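Local coordinates for carbohydrate binding module family 33 and 10 domain protein (Teredinibacter turnerae, PDB 6RW7) that is a copper-dependent lytic polysaccharide monooxygenase of family AA10, here as its catalytic domain, that probably binds cellulose and cleaves its chains oxidatively, at residues Cys142-Val147 with Asn154-Ala159. Sequence-based numbering, arbitrary orientation.
Sequences CDESIV and NSAVEA. With NA (sodium ion), chain B.
The side-chain amide of N154 reaches over to strand 142-145 and spends both of its N-H groups there. One runs from ND2 to OE1 of E144 (2.8 Å), the other from ND2 to the backbone O of S145 (2.9 Å). Both bonds are nearly straight and both acceptors lie close to the amide plane, a pairing that fixes the rotation of the amide. E144 accepts through the anti lone pair of OE1, with its carboxylate turned 78° from the amide plane; a bend at chi2 (-65°) folds the acid back to meet it.

The other end of the amide serves its own segment. OD1 of N154 accepts from the backbone N of A156 (2.9 Å), an Asx turn nested in the type I beta turn N154-V157, whose own bond links V157 N to N154 O at 3.2 Å. That same carbonyl also coordinates sodium, as does V157 O; F151 O and three waters complete six ligands, and one of these waters donates to S155 O. The turn thus presents two carbonyls to the ion while its first side chain ties it to the strand.

Apolar contacts flank the polar bridge. CB of A156 packs against the carboxylate carbon CD of E144 at 3.9 Å, CG2 of V157 meets CB of E144, and CG2 of I146 lies 3.7 Å from CB of N154.

No backbone hydrogen bond joins the two segments: they belong to different sheets of the immunoglobulin-like beta-sandwich typical of AA10 enzymes. Strand 142-145 pairs with strand 111-118, and C142 is disulfide-bonded to C170 on strand 165-172. The latter strand is the antiparallel partner of strand 157-160, while the side chain of V157 touches both L114 and I166, one from each sheet.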
loop_
_atom_site.group_PDB
_atom_site.type_symbol
_atom_site.label_atom_id
_atom_site.label_comp_id
_atom_site.label_asym_id
_atom_site.label_seq_id
_atom_site.Cartn_x
_atom_site.Cartn_y
_atom_site.Cartn_z
ATOM N N CYS A 142 5.896 3.699 -11.032
ATOM C CA CYS A 142 4.673 4.359 -11.520
ATOM C C CYS A 142 4.486 5.612 -10.674
ATOM O O CYS A 142 4.582 5.515 -9.454
ATOM C CB CYS A 142 3.503 3.393 -11.413
ATOM S SG CYS A 142 1.945 4.002 -12.106
ATOM N N ASP A 143 4.334 6.758 -11.314
ATOM C CA ASP A 143 4.215 8.055 -10.607
ATOM C C ASP A 143 3.327 8.905 -11.498
ATOM O O ASP A 143 3.805 9.360 -12.548
ATOM C CB ASP A 143 5.589 8.659 -10.318
ATOM C CG ASP A 143 5.534 9.994 -9.592
ATOM O OD1 ASP A 143 4.441 10.473 -9.300
ATOM O OD2 ASP A 143 6.573 10.551 -9.386
ATOM N N GLU A 144 2.048 8.972 -11.154
ATOM C CA GLU A 144 1.028 9.608 -12.000
ATOM C C GLU A 144 0.427 10.747 -11.199
ATOM O O GLU A 144 -0.165 10.476 -10.130
ATOM C CB GLU A 144 0.004 8.583 -12.455
ATOM C CG GLU A 144 0.610 7.514 -13.342
ATOM C CD GLU A 144 1.154 7.965 -14.688
ATOM O OE1 GLU A 144 0.919 9.132 -15.099
ATOM O OE2 GLU A 144 1.875 7.159 -15.316
ATOM N N SER A 145 0.486 11.950 -11.757
ATOM C CA SER A 145 -0.085 13.146 -11.110
ATOM C C SER A 145 -1.182 13.768 -11.977
ATOM O O SER A 145 -1.243 13.551 -13.211
ATOM C CB SER A 145 0.999 14.124 -10.768
ATOM O OG SER A 145 1.580 14.675 -11.931
ATOM N N ILE A 146 -2.073 14.477 -11.307
ATOM C CA ILE A 146 -3.161 15.269 -11.929
ATOM C C ILE A 146 -3.050 16.694 -11.405
ATOM O O ILE A 146 -2.515 16.915 -10.322
ATOM C CB ILE A 146 -4.559 14.681 -11.638
ATOM C CG1 ILE A 146 -4.827 14.544 -10.139
ATOM C CG2 ILE A 146 -4.761 13.371 -12.385
ATOM C CD1 ILE A 146 -6.267 14.207 -9.852
ATOM N N VAL A 147 -3.489 17.652 -12.204
ATOM C CA VAL A 147 -3.919 18.956 -11.648
ATOM C C VAL A 147 -4.893 18.609 -10.528
ATOM O O VAL A 147 -5.820 17.820 -10.746
ATOM C CB VAL A 147 -4.566 19.817 -12.742
ATOM C CG1 VAL A 147 -5.206 21.064 -12.158
ATOM C CG2 VAL A 147 -3.536 20.195 -13.797
ATOM N N ASN A 154 -4.896 13.441 -16.652
ATOM C CA ASN A 154 -3.957 12.291 -16.742
ATOM C C ASN A 154 -4.767 11.072 -17.162
ATOM O O ASN A 154 -5.623 10.623 -16.394
ATOM C CB ASN A 154 -3.172 12.066 -15.451
ATOM C CG ASN A 154 -2.057 11.056 -15.617
ATOM O OD1 ASN A 154 -2.144 10.156 -16.467
ATOM N ND2 ASN A 154 -0.982 11.239 -14.868
ATOM N N SER A 155 -4.497 10.536 -18.339
ATOM C CA SER A 155 -5.300 9.419 -18.891
ATOM C C SER A 155 -5.027 8.119 -18.128
ATOM O O SER A 155 -5.811 7.158 -18.312
ATOM C CB SER A 155 -5.048 9.242 -20.365
ATOM O OG SER A 155 -3.675 9.035 -20.597
ATOM N N ALA A 156 -4.004 8.086 -17.282
ATOM C CA ALA A 156 -3.680 6.889 -16.470
ATOM C C ALA A 156 -4.456 6.868 -15.147
ATOM O O ALA A 156 -4.356 5.859 -14.455
ATOM C CB ALA A 156 -2.203 6.820 -16.208
ATOM N N VAL A 157 -5.177 7.930 -14.792
ATOM C CA VAL A 157 -5.800 8.064 -13.449
ATOM C C VAL A 157 -7.290 8.328 -13.649
ATOM O O VAL A 157 -7.634 9.266 -14.382
ATOM C CB VAL A 157 -5.137 9.177 -12.617
ATOM C CG1 VAL A 157 -5.654 9.121 -11.192
ATOM C CG2 VAL A 157 -3.611 9.150 -12.637
ATOM N N GLU A 158 -8.143 7.525 -13.026
ATOM C CA GLU A 158 -9.610 7.647 -13.163
ATOM C C GLU A 158 -10.247 7.738 -11.777
ATOM O O GLU A 158 -9.846 6.974 -10.876
ATOM C CB GLU A 158 -10.027 6.432 -13.980
ATOM C CG GLU A 158 -11.494 6.119 -14.026
ATOM C CD GLU A 158 -11.611 4.917 -14.935
ATOM O OE1 GLU A 158 -11.478 3.783 -14.438
ATOM O OE2 GLU A 158 -11.683 5.134 -16.156
ATOM N N ALA A 159 -11.191 8.660 -11.621
ATOM C CA ALA A 159 -12.058 8.759 -10.433
ATOM C C ALA A 159 -13.311 7.907 -10.672
ATOM O O ALA A 159 -13.998 8.121 -11.679
ATOM C CB ALA A 159 -12.415 10.192 -10.150
HETATM NA NA NA B . -8.033 10.549 -16.248
HETATM O O HOH W 1 -8.443 8.482 -17.340
HETATM O O HOH W 2 -7.977 11.459 -18.495
HETATM O O HOH W 3 -10.386 10.638 -16.154
#